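Local structure of integrase (1Z19) at residues V102-L107 with F234-S239; A53-Y58 with L69-L74; T73-F78 with N90-T95. The protein catalyses site-specific recombination that integrates phage lambda DNA into the host genome and, together with excisionase, excises the prophage again. The protein carries 1 engineered substitution. All blocks are in the same frame, centred on the assembly; numbering follows the deposited sequence.

Interaction 1: V102-L107 with F234-S239. With nucleotides of chain A; nucleotides of chain C.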
loop_
_atom_site.group_PDB
_atom_site.type_symbol
_atom_site.label_atom_id
_atom_site.label_comp_id
_atom_site.label_asym_id
_atom_site.label_seq_id
_atom_site.Cartn_x
_atom_site.Cartn_y
_atom_site.Cartn_z
ATOM N N VAL E 102 3.480 -20.412 -15.709
ATOM C CA VAL E 102 2.219 -20.598 -16.423
ATOM C C VAL E 102 2.421 -21.364 -17.726
ATOM O O VAL E 102 3.209 -20.961 -18.583
ATOM C CB VAL E 102 1.573 -19.258 -16.763
ATOM C CG1 VAL E 102 0.196 -19.481 -17.300
ATOM C CG2 VAL E 102 1.537 -18.381 -15.549
ATOM N N ARG E 103 1.698 -22.465 -17.875
ATOM C CA ARG E 103 1.803 -23.297 -19.068
ATOM C C ARG E 103 0.941 -22.813 -20.237
ATOM O O ARG E 103 1.276 -23.044 -21.391
ATOM C CB ARG E 103 1.408 -24.748 -18.745
ATOM C CG ARG E 103 2.272 -25.450 -17.705
ATOM C CD ARG E 103 2.296 -26.963 -17.952
ATOM N NE ARG E 103 1.086 -27.659 -17.509
ATOM C CZ ARG E 103 0.949 -28.274 -16.328
ATOM N NH1 ARG E 103 1.948 -28.286 -15.444
ATOM N NH2 ARG E 103 -0.190 -28.900 -16.038
ATOM N N ARG E 104 -0.170 -22.156 -19.930
ATOM C CA ARG E 104 -1.086 -21.673 -20.952
ATOM C C ARG E 104 -0.442 -20.687 -21.907
ATOM O O ARG E 104 0.155 -19.695 -21.491
ATOM C CB ARG E 104 -2.299 -21.021 -20.301
ATOM C CG ARG E 104 -3.356 -20.593 -21.289
ATOM C CD ARG E 104 -4.494 -19.885 -20.593
ATOM N NE ARG E 104 -5.094 -20.722 -19.563
ATOM C CZ ARG E 104 -5.916 -20.268 -18.627
ATOM N NH1 ARG E 104 -6.230 -18.981 -18.590
ATOM N NH2 ARG E 104 -6.427 -21.101 -17.728
ATOM N N SER E 105 -0.576 -20.959 -23.197
ATOM C CA SER E 105 -0.005 -20.106 -24.224
ATOM C C SER E 105 -0.899 -18.891 -24.508
ATOM O O SER E 105 -2.136 -18.976 -24.438
ATOM C CB SER E 105 0.189 -20.936 -25.499
ATOM O OG SER E 105 0.762 -20.162 -26.543
ATOM N N ARG E 106 -0.274 -17.754 -24.812
ATOM C CA ARG E 106 -1.028 -16.543 -25.129
ATOM C C ARG E 106 -1.639 -16.718 -26.524
ATOM O O ARG E 106 -1.340 -17.690 -27.224
ATOM C CB ARG E 106 -0.113 -15.316 -25.121
ATOM C CG ARG E 106 0.371 -14.853 -23.747
ATOM C CD ARG E 106 -0.769 -14.282 -22.918
ATOM N NE ARG E 106 -0.335 -13.420 -21.820
ATOM C CZ ARG E 106 -1.068 -13.188 -20.730
ATOM N NH1 ARG E 106 -2.253 -13.765 -20.596
ATOM N NH2 ARG E 106 -0.644 -12.356 -19.789
ATOM N N LEU E 107 -2.486 -15.780 -26.931
ATOM C CA LEU E 107 -3.126 -15.863 -28.231
ATOM C C LEU E 107 -2.809 -14.660 -29.101
ATOM O O LEU E 107 -3.019 -13.528 -28.680
ATOM C CB LEU E 107 -4.637 -15.967 -28.056
ATOM C CG LEU E 107 -5.423 -16.226 -29.348
ATOM C CD1 LEU E 107 -5.094 -17.611 -29.905
ATOM C CD2 LEU E 107 -6.906 -16.099 -29.049
ATOM N N PHE E 234 -10.308 -19.420 -23.586
ATOM C CA PHE E 234 -11.147 -18.265 -23.797
ATOM C C PHE E 234 -10.635 -17.067 -23.035
ATOM O O PHE E 234 -10.618 -15.953 -23.549
ATOM C CB PHE E 234 -12.577 -18.576 -23.391
ATOM C CG PHE E 234 -13.541 -17.489 -23.739
ATOM C CD1 PHE E 234 -13.716 -16.401 -22.889
ATOM C CD2 PHE E 234 -14.267 -17.545 -24.930
ATOM C CE1 PHE E 234 -14.605 -15.381 -23.213
ATOM C CE2 PHE E 234 -15.157 -16.524 -25.261
ATOM C CZ PHE E 234 -15.328 -15.437 -24.397
ATOM N N HIS E 235 -10.203 -17.295 -21.809
ATOM C CA HIS E 235 -9.699 -16.206 -20.993
ATOM C C HIS E 235 -8.622 -15.405 -21.699
ATOM O O HIS E 235 -8.492 -14.206 -21.478
ATOM C CB HIS E 235 -9.129 -16.743 -19.695
ATOM C CG HIS E 235 -8.966 -15.702 -18.639
ATOM N ND1 HIS E 235 -10.028 -15.218 -17.904
ATOM C CD2 HIS E 235 -7.868 -15.049 -18.189
ATOM C CE1 HIS E 235 -9.590 -14.318 -17.044
ATOM N NE2 HIS E 235 -8.284 -14.197 -17.194
ATOM N N GLU E 236 -7.847 -16.058 -22.553
ATOM C CA GLU E 236 -6.765 -15.378 -23.244
ATOM C C GLU E 236 -7.225 -14.252 -24.150
ATOM O O GLU E 236 -6.411 -13.482 -24.657
ATOM C CB GLU E 236 -5.923 -16.376 -24.032
ATOM C CG GLU E 236 -5.084 -17.291 -23.146
ATOM C CD GLU E 236 -4.037 -16.525 -22.331
ATOM O OE1 GLU E 236 -3.356 -15.669 -22.934
ATOM O OE2 GLU E 236 -3.892 -16.778 -21.104
ATOM N N LEU E 237 -8.527 -14.139 -24.367
ATOM C CA LEU E 237 -9.001 -13.054 -25.203
ATOM C C LEU E 237 -8.859 -11.760 -24.402
ATOM O O LEU E 237 -8.959 -10.672 -24.950
ATOM C CB LEU E 237 -10.460 -13.289 -25.599
ATOM C CG LEU E 237 -10.687 -14.495 -26.513
ATOM C CD1 LEU E 237 -12.179 -14.813 -26.638
ATOM C CD2 LEU E 237 -10.063 -14.203 -27.882
ATOM N N ARG E 238 -8.611 -11.891 -23.103
ATOM C CA ARG E 238 -8.476 -10.733 -22.235
ATOM C C ARG E 238 -7.105 -10.072 -22.374
ATOM O O ARG E 238 -7.005 -8.859 -22.458
ATOM C CB ARG E 238 -8.749 -11.139 -20.786
ATOM C CG ARG E 238 -9.077 -9.978 -19.858
ATOM C CD ARG E 238 -9.843 -10.456 -18.633
ATOM N NE ARG E 238 -9.264 -9.954 -17.384
ATOM C CZ ARG E 238 -9.581 -8.802 -16.795
ATOM N NH1 ARG E 238 -10.495 -7.998 -17.327
ATOM N NH2 ARG E 238 -8.967 -8.451 -15.669
ATOM N N SER E 239 -6.046 -10.865 -22.402
ATOM C CA SER E 239 -4.716 -10.297 -22.572
ATOM C C SER E 239 -4.592 -9.772 -23.984
ATOM O O SER E 239 -3.961 -8.737 -24.213
ATOM C CB SER E 239 -3.621 -11.340 -22.356
ATOM O OG SER E 239 -2.427 -10.919 -23.007
ATOM P P DT A 12 -1.360 -22.923 -15.863
ATOM O OP1 DT A 12 -0.730 -23.130 -17.180
ATOM O OP2 DT A 12 -0.513 -22.813 -14.654
ATOM O "O5'" DT A 12 -2.243 -21.602 -15.995
ATOM C "C5'" DT A 12 -3.236 -21.305 -15.026
ATOM C "C4'" DT A 12 -3.900 -19.984 -15.333
ATOM O "O4'" DT A 12 -4.954 -19.808 -14.355
ATOM C "C3'" DT A 12 -2.999 -18.757 -15.172
ATOM O "O3'" DT A 12 -3.423 -17.717 -16.068
ATOM C "C2'" DT A 12 -3.160 -18.401 -13.703
ATOM C "C1'" DT A 12 -4.605 -18.792 -13.410
ATOM N N1 DT A 12 -4.827 -19.339 -12.044
ATOM C C2 DT A 12 -5.844 -18.800 -11.264
ATOM O O2 DT A 12 -6.591 -17.910 -11.649
ATOM N N3 DT A 12 -5.956 -19.340 -10.013
ATOM C C4 DT A 12 -5.183 -20.344 -9.469
ATOM O O4 DT A 12 -5.406 -20.736 -8.318
ATOM C C5 DT A 12 -4.143 -20.872 -10.342
ATOM C C7 DT A 12 -3.258 -21.966 -9.834
ATOM C C6 DT A 12 -4.022 -20.351 -11.567
ATOM P P DC C 25 -11.324 -20.193 -19.366
ATOM O OP1 DC C 25 -10.509 -19.808 -20.545
ATOM O OP2 DC C 25 -12.806 -20.171 -19.447
ATOM O "O5'" DC C 25 -10.832 -21.633 -18.920
ATOM C "C5'" DC C 25 -9.445 -21.873 -18.719
ATOM C "C4'" DC C 25 -9.101 -23.315 -19.009
ATOM O "O4'" DC C 25 -9.388 -24.148 -17.859
ATOM C "C3'" DC C 25 -9.927 -23.912 -20.140
ATOM O "O3'" DC C 25 -9.151 -24.939 -20.756
ATOM C "C2'" DC C 25 -11.135 -24.484 -19.411
ATOM C "C1'" DC C 25 -10.507 -24.993 -18.119
ATOM N N1 DC C 25 -11.357 -25.002 -16.915
ATOM C C2 DC C 25 -11.376 -26.154 -16.094
ATOM O O2 DC C 25 -10.699 -27.152 -16.418
ATOM N N3 DC C 25 -12.128 -26.151 -14.969
ATOM C C4 DC C 25 -12.842 -25.069 -14.649
ATOM N N4 DC C 25 -13.554 -25.103 -13.515
ATOM C C5 DC C 25 -12.856 -23.901 -15.470
ATOM C C6 DC C 25 -12.106 -23.912 -16.583
ATOM P P DG C 24 -14.614 -16.492 -14.664
ATOM O OP1 DG C 24 -14.788 -15.312 -15.537
ATOM O OP2 DG C 24 -15.778 -17.366 -14.387
ATOM O "O5'" DG C 24 -13.450 -17.410 -15.256
ATOM C "C5'" DG C 24 -12.218 -16.819 -15.649
ATOM C "C4'" DG C 24 -11.242 -17.849 -16.170
ATOM O "O4'" DG C 24 -10.851 -18.738 -15.092
ATOM C "C3'" DG C 24 -11.875 -18.766 -17.222
ATOM O "O3'" DG C 24 -10.882 -19.255 -18.136
ATOM C "C2'" DG C 24 -12.413 -19.914 -16.396
ATOM C "C1'" DG C 24 -11.312 -20.042 -15.376
ATOM N N9 DG C 24 -11.627 -20.745 -14.139
ATOM C C8 DG C 24 -12.603 -20.457 -13.228
ATOM N N7 DG C 24 -12.706 -21.356 -12.290
ATOM C C5 DG C 24 -11.720 -22.282 -12.593
ATOM C C6 DG C 24 -11.360 -23.490 -11.948
ATOM O O6 DG C 24 -11.854 -24.009 -10.930
ATOM N N1 DG C 24 -10.304 -24.113 -12.592
ATOM C C2 DG C 24 -9.672 -23.640 -13.706
ATOM N N2 DG C 24 -8.664 -24.386 -14.180
ATOM N N3 DG C 24 -9.997 -22.521 -14.314
ATOM C C4 DG C 24 -11.026 -21.902 -13.710
HETATM O O HOH W 1 -3.615 -13.650 -25.130
#

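Interaction 2: A53-Y58 with L69-L74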
loop_
_atom_site.group_PDB
_atom_site.type_symbol
_atom_site.label_atom_id
_atom_site.label_comp_id
_atom_site.label_asym_id
_atom_site.label_seq_id
_atom_site.Cartn_x
_atom_site.Cartn_y
_atom_site.Cartn_z
ATOM N N ALA E 53 6.682 -34.559 1.764
ATOM C CA ALA E 53 6.523 -35.761 0.949
ATOM C C ALA E 53 5.303 -35.712 0.031
ATOM O O ALA E 53 5.396 -36.053 -1.156
ATOM C CB ALA E 53 6.436 -36.978 1.851
HETATM N N MSE E 54 4.170 -35.299 0.590
HETATM C CA MSE E 54 2.942 -35.201 -0.182
HETATM C C MSE E 54 3.057 -34.199 -1.308
HETATM O O MSE E 54 2.849 -34.528 -2.477
HETATM C CB MSE E 54 1.789 -34.771 0.692
HETATM C CG MSE E 54 0.598 -34.334 -0.126
HETATM SE SE MSE E 54 -0.658 -33.489 0.984
HETATM C CE MSE E 54 0.343 -31.900 1.325
ATOM N N LEU E 55 3.367 -32.961 -0.941
ATOM C CA LEU E 55 3.518 -31.898 -1.914
ATOM C C LEU E 55 4.430 -32.347 -3.058
ATOM O O LEU E 55 4.133 -32.099 -4.230
ATOM C CB LEU E 55 4.088 -30.650 -1.232
ATOM C CG LEU E 55 3.263 -30.091 -0.067
ATOM C CD1 LEU E 55 3.966 -28.883 0.511
ATOM C CD2 LEU E 55 1.873 -29.714 -0.535
ATOM N N ASN E 56 5.537 -33.010 -2.723
ATOM C CA ASN E 56 6.451 -33.497 -3.751
ATOM C C ASN E 56 5.715 -34.532 -4.579
ATOM O O ASN E 56 5.978 -34.704 -5.764
ATOM C CB ASN E 56 7.688 -34.124 -3.125
ATOM C CG ASN E 56 8.516 -33.119 -2.378
ATOM O OD1 ASN E 56 8.650 -31.974 -2.812
ATOM N ND2 ASN E 56 9.084 -33.533 -1.249
ATOM N N GLY E 57 4.785 -35.220 -3.939
ATOM C CA GLY E 57 4.014 -36.201 -4.659
ATOM C C GLY E 57 3.265 -35.506 -5.776
ATOM O O GLY E 57 3.267 -35.957 -6.923
ATOM N N TYR E 58 2.618 -34.398 -5.452
ATOM C CA TYR E 58 1.881 -33.685 -6.469
ATOM C C TYR E 58 2.841 -33.083 -7.471
ATOM O O TYR E 58 2.596 -33.142 -8.676
ATOM C CB TYR E 58 1.004 -32.585 -5.857
ATOM C CG TYR E 58 -0.349 -33.067 -5.372
ATOM C CD1 TYR E 58 -0.507 -33.638 -4.110
ATOM C CD2 TYR E 58 -1.481 -32.952 -6.183
ATOM C CE1 TYR E 58 -1.749 -34.080 -3.669
ATOM C CE2 TYR E 58 -2.731 -33.393 -5.747
ATOM C CZ TYR E 58 -2.855 -33.953 -4.491
ATOM O OH TYR E 58 -4.089 -34.382 -4.057
ATOM N N LEU E 69 -1.334 -24.631 -3.911
ATOM C CA LEU E 69 -2.578 -24.272 -3.258
ATOM C C LEU E 69 -2.767 -25.151 -2.031
ATOM O O LEU E 69 -3.075 -24.655 -0.943
ATOM C CB LEU E 69 -3.752 -24.450 -4.213
ATOM C CG LEU E 69 -3.804 -23.476 -5.387
ATOM C CD1 LEU E 69 -4.982 -23.831 -6.279
ATOM C CD2 LEU E 69 -3.924 -22.063 -4.882
ATOM N N ILE E 70 -2.589 -26.456 -2.209
ATOM C CA ILE E 70 -2.726 -27.381 -1.104
ATOM C C ILE E 70 -1.830 -26.910 0.039
ATOM O O ILE E 70 -2.275 -26.806 1.184
ATOM C CB ILE E 70 -2.325 -28.799 -1.524
ATOM C CG1 ILE E 70 -3.405 -29.389 -2.433
ATOM C CG2 ILE E 70 -2.129 -29.672 -0.297
ATOM C CD1 ILE E 70 -2.971 -30.651 -3.170
ATOM N N ARG E 71 -0.570 -26.621 -0.264
ATOM C CA ARG E 71 0.334 -26.143 0.769
ATOM C C ARG E 71 -0.263 -24.913 1.462
ATOM O O ARG E 71 -0.232 -24.814 2.684
ATOM C CB ARG E 71 1.693 -25.778 0.182
ATOM C CG ARG E 71 2.609 -25.090 1.182
ATOM C CD ARG E 71 3.938 -24.685 0.547
ATOM N NE ARG E 71 4.785 -23.912 1.457
ATOM C CZ ARG E 71 4.443 -22.743 2.009
ATOM N NH1 ARG E 71 3.259 -22.196 1.751
ATOM N NH2 ARG E 71 5.290 -22.111 2.817
ATOM N N SER E 72 -0.815 -23.984 0.689
ATOM C CA SER E 72 -1.413 -22.789 1.274
ATOM C C SER E 72 -2.536 -23.122 2.240
ATOM O O SER E 72 -2.535 -22.678 3.387
ATOM C CB SER E 72 -1.960 -21.858 0.193
ATOM O OG SER E 72 -1.023 -20.845 -0.113
ATOM N N THR E 73 -3.500 -23.899 1.771
ATOM C CA THR E 73 -4.632 -24.285 2.596
ATOM C C THR E 73 -4.219 -24.964 3.904
ATOM O O THR E 73 -4.739 -24.643 4.976
ATOM C CB THR E 73 -5.557 -25.214 1.798
ATOM O OG1 THR E 73 -6.198 -24.443 0.778
ATOM C CG2 THR E 73 -6.603 -25.866 2.695
ATOM N N LEU E 74 -3.291 -25.909 3.813
ATOM C CA LEU E 74 -2.846 -26.608 4.996
ATOM C C LEU E 74 -2.275 -25.569 5.929
ATOM O O LEU E 74 -2.640 -25.498 7.091
ATOM C CB LEU E 74 -1.768 -27.631 4.634
ATOM C CG LEU E 74 -1.283 -28.568 5.749
ATOM C CD1 LEU E 74 -2.415 -29.483 6.171
ATOM C CD2 LEU E 74 -0.088 -29.373 5.269
#

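Interaction 3: T73-F78 with N90-T95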
loop_
_atom_site.group_PDB
_atom_site.type_symbol
_atom_site.label_atom_id
_atom_site.label_comp_id
_atom_site.label_asym_id
_atom_site.label_seq_id
_atom_site.Cartn_x
_atom_site.Cartn_y
_atom_site.Cartn_z
ATOM N N THR E 73 -3.500 -23.899 1.771
ATOM C CA THR E 73 -4.632 -24.285 2.596
ATOM C C THR E 73 -4.219 -24.964 3.904
ATOM O O THR E 73 -4.739 -24.643 4.976
ATOM C CB THR E 73 -5.557 -25.214 1.798
ATOM O OG1 THR E 73 -6.198 -24.443 0.778
ATOM C CG2 THR E 73 -6.603 -25.866 2.695
ATOM N N LEU E 74 -3.291 -25.909 3.813
ATOM C CA LEU E 74 -2.846 -26.608 4.996
ATOM C C LEU E 74 -2.275 -25.569 5.929
ATOM O O LEU E 74 -2.640 -25.498 7.091
ATOM C CB LEU E 74 -1.768 -27.631 4.634
ATOM C CG LEU E 74 -1.283 -28.568 5.749
ATOM C CD1 LEU E 74 -2.415 -29.483 6.171
ATOM C CD2 LEU E 74 -0.088 -29.373 5.269
ATOM N N SER E 75 -1.391 -24.742 5.400
ATOM C CA SER E 75 -0.744 -23.719 6.194
ATOM C C SER E 75 -1.752 -22.901 6.967
ATOM O O SER E 75 -1.657 -22.752 8.179
ATOM C CB SER E 75 0.070 -22.806 5.297
ATOM O OG SER E 75 0.883 -21.958 6.080
ATOM N N ASP E 76 -2.726 -22.362 6.256
ATOM C CA ASP E 76 -3.749 -21.555 6.887
ATOM C C ASP E 76 -4.483 -22.372 7.932
ATOM O O ASP E 76 -4.810 -21.853 8.983
ATOM C CB ASP E 76 -4.722 -21.033 5.836
ATOM C CG ASP E 76 -5.803 -20.155 6.427
ATOM O OD1 ASP E 76 -5.466 -19.158 7.109
ATOM O OD2 ASP E 76 -6.991 -20.465 6.203
ATOM N N ALA E 77 -4.739 -23.647 7.653
ATOM C CA ALA E 77 -5.423 -24.506 8.614
ATOM C C ALA E 77 -4.602 -24.622 9.901
ATOM O O ALA E 77 -5.155 -24.699 10.991
ATOM C CB ALA E 77 -5.650 -25.875 8.017
ATOM N N PHE E 78 -3.282 -24.650 9.768
ATOM C CA PHE E 78 -2.404 -24.732 10.927
ATOM C C PHE E 78 -2.450 -23.416 11.679
ATOM O O PHE E 78 -2.420 -23.387 12.905
ATOM C CB PHE E 78 -0.957 -25.013 10.504
ATOM C CG PHE E 78 -0.613 -26.470 10.440
ATOM C CD1 PHE E 78 -1.256 -27.317 9.538
ATOM C CD2 PHE E 78 0.331 -27.005 11.303
ATOM C CE1 PHE E 78 -0.970 -28.678 9.495
ATOM C CE2 PHE E 78 0.628 -28.372 11.272
ATOM C CZ PHE E 78 -0.031 -29.207 10.361
ATOM N N ASN E 90 3.701 -23.487 13.256
ATOM C CA ASN E 90 3.284 -23.887 11.922
ATOM C C ASN E 90 4.336 -24.736 11.223
ATOM O O ASN E 90 5.286 -24.220 10.648
ATOM C CB ASN E 90 2.987 -22.647 11.089
ATOM C CG ASN E 90 2.124 -22.950 9.883
ATOM O OD1 ASN E 90 2.411 -23.869 9.114
ATOM N ND2 ASN E 90 1.065 -22.169 9.705
ATOM N N HIS E 91 4.156 -26.047 11.269
ATOM C CA HIS E 91 5.102 -26.952 10.639
ATOM C C HIS E 91 5.158 -26.835 9.112
ATOM O O HIS E 91 5.989 -27.478 8.474
ATOM C CB HIS E 91 4.780 -28.395 11.041
ATOM C CG HIS E 91 5.157 -28.726 12.454
ATOM N ND1 HIS E 91 6.468 -28.723 12.893
ATOM C CD2 HIS E 91 4.402 -29.069 13.526
ATOM C CE1 HIS E 91 6.502 -29.052 14.173
ATOM N NE2 HIS E 91 5.262 -29.268 14.581
ATOM N N VAL E 92 4.289 -26.020 8.522
ATOM C CA VAL E 92 4.269 -25.856 7.071
ATOM C C VAL E 92 5.123 -24.685 6.620
ATOM O O VAL E 92 5.814 -24.757 5.609
ATOM C CB VAL E 92 2.843 -25.626 6.551
ATOM C CG1 VAL E 92 2.866 -25.465 5.046
ATOM C CG2 VAL E 92 1.956 -26.787 6.932
ATOM N N ALA E 93 5.060 -23.601 7.381
ATOM C CA ALA E 93 5.818 -22.393 7.079
ATOM C C ALA E 93 7.270 -22.658 6.665
ATOM O O ALA E 93 7.821 -21.933 5.843
ATOM C CB ALA E 93 5.780 -21.456 8.282
ATOM N N ALA E 94 7.881 -23.694 7.239
ATOM C CA ALA E 94 9.272 -24.051 6.942
ATOM C C ALA E 94 9.429 -24.619 5.531
ATOM O O ALA E 94 10.528 -24.676 4.983
ATOM C CB ALA E 94 9.779 -25.064 7.973
ATOM N N THR E 95 8.315 -25.052 4.961
ATOM C CA THR E 95 8.297 -25.602 3.620
ATOM C C THR E 95 8.484 -24.475 2.616
ATOM O O THR E 95 8.401 -23.298 2.964
ATOM C CB THR E 95 6.954 -26.322 3.365
ATOM O OG1 THR E 95 7.001 -27.623 3.956
ATOM C CG2 THR E 95 6.661 -26.453 1.891
#

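Interaction 1: V102-L107 with F234-S239
Arg106 NH1 donates to Glu236 OE1 over 3.2 Å in the salt bridge of this contact, and the N-H...O angle is 178°, almost straight. The carboxylate oxygen is met on its syn side and lies in the guanidinium plane. The two side chains cross at about a right angle, with their flat groups 43° apart. Ser239 lies over one face of the Arg106 guanidinium, with Ser239 CB 3.3 Å from Arg106 NH1. Arg106 NE turns instead to the backbone O of Asp271. Ser239 OG hydrogen-bonds to Arg243 NE and to the backbone O of the phosphotyrosine at position 269. Bends at chi2 in both Arg106 and Glu236 bring their charged ends together.

Arg104 CD passes 3.2 Å from Glu236 OE2, and the guanidinium goes on to the DNA sugars. C4' of DT12 of chain A lies over one of its faces, offset toward the rim. A water joins Leu107 N to both O and OE1 of Glu236. Leu107 CD2 and Leu237 CD2 add an apolar contact of 3.9 Å.

The backbone N atoms of Arg103 and Arg104 both donate to OP1 of DT12 of chain A. His235 N donates to OP1 of DC25 of chain C, at 2.8 Å. His235 NE2 bonds to the phosphotyrosine OH. The buried Glu236 probably balances the charge of Arg106. Bridge and water couple the 102-107 loop to the DNA-bound 234-239 segment, which holds the predicted active-site residues His235 and Arg238.

Interaction 2: A53-Y58 with L69-L74
Ile70 reaches across to Tyr58, Met54 and Leu55 with two different branches. Its CD1 sits over the centre of one face of the Tyr58 ring. This is a CH-pi contact, 3.6 Å from Ile70 CD1 to the Tyr58 ring centroid and 14° off the ring normal. Tyr58 CG lies beside its own backbone N, anti to the carbonyl carbon, and this turn presents the ring face to Ile70. The side chains of Tyr58 and Ile70 cross at about a right angle.

The other branch, CG2, stands anti to the backbone N of Ile70 and meets the other two residues. Met54 is selenomethionine here. Its chain runs out extended through chi1 and chi2, then bends at chi3 (70°). The bend brings Met54 CE to 3.7 Å from Ile70 CG2. Leu55 CD2 lies 4.0 Å from Ile70 CG2.

Leu55 also packs against Arg71. Leu55 CD1 is 3.9 Å from Arg71 CB, so the contact uses the aliphatic base of the arginine. The Arg71 chain is extended from CG to NE, and its end leads away from helix 48-60. There NH2 makes a weak hydrogen bond to Thr95 O.

Tyr58 also touches Ala33 of helix 21-37 and packs on a DNA phosphate.

The short helical segments run nearly antiparallel, at 154°, with axes 10.6 Å apart. This is the apolar packing of two consecutive helices in the helical core-binding domain, the SAM-like DNA-binding domain of phage integrases.

Interaction 3: T73-F78 with N90-T95
Asn90 reaches helix 64-83 at Ser75 and, through its own side chain, forms an Asx turn at the start of segment 90-95. A type I beta turn follows from Val92 to Thr95. The contact lays this loop against the helix in the core-binding part of the protein.

The polar contacts centre on the Asn90 amide. Asn90 ND2 donates to the backbone O of Ser75 at 3.2 Å, and the donor is tilted 34° from the carbonyl plane. OD1 accepts twice from its own segment. Val92 N comes in the carbonyl plane, 2.9 Å from Asn90 OD1. Ala93 N lies above that plane, 3.2 Å from Asn90 OD1. The amide is therefore gripped at both ends, and its rotation is fixed. Its CG stands anti to the backbone N (chi1 -161°), which brings the amide in against the helix. It also lies beside Phe78, with Asn90 ND2 3.6 Å from Phe78 CB.

The apolar contacts centre on Val92, whose two methyls divide the work. Val92 CG1 packs on Ser75 CB at 3.9 Å. Val92 CG2 meets Leu74 CD2 at 3.7 Å and also stands over one face of the Phe78 ring, offset toward the rim. That last contact is of CH-pi kind, and the two side chains cross at about a right angle.

Outside the pair, Val92 and Leu74 both touch Ile51 of helix 48-60, while Phe78 packs on Leu43 and Ile87. Ala94 packs on Ile82 of the second subunit.

Phe78 CE2 lies at the edge of the His91 ring, near its plane, and 4.2 Å from His91 CB.

Overall arrangement
From the N terminus, interaction 2 comes first. It closes the short connection between helix 48-60 and helix 64-83. Interaction 3 begins on the same helix 64-83, sharing Thr73 and Leu74, and closes the turn back from it to the following loop. The two touch where Arg71 and Leu55 meet Thr95, so helix 48-60, helix 64-83 and the loop are packed as one unit. The chain then runs on to 102-107. There interaction 1 opens a much longer loop of 126 residues, closed at 234-239 in the catalytic domain. It follows the others in series without touching them, its centre 26 Å from that of interaction 2.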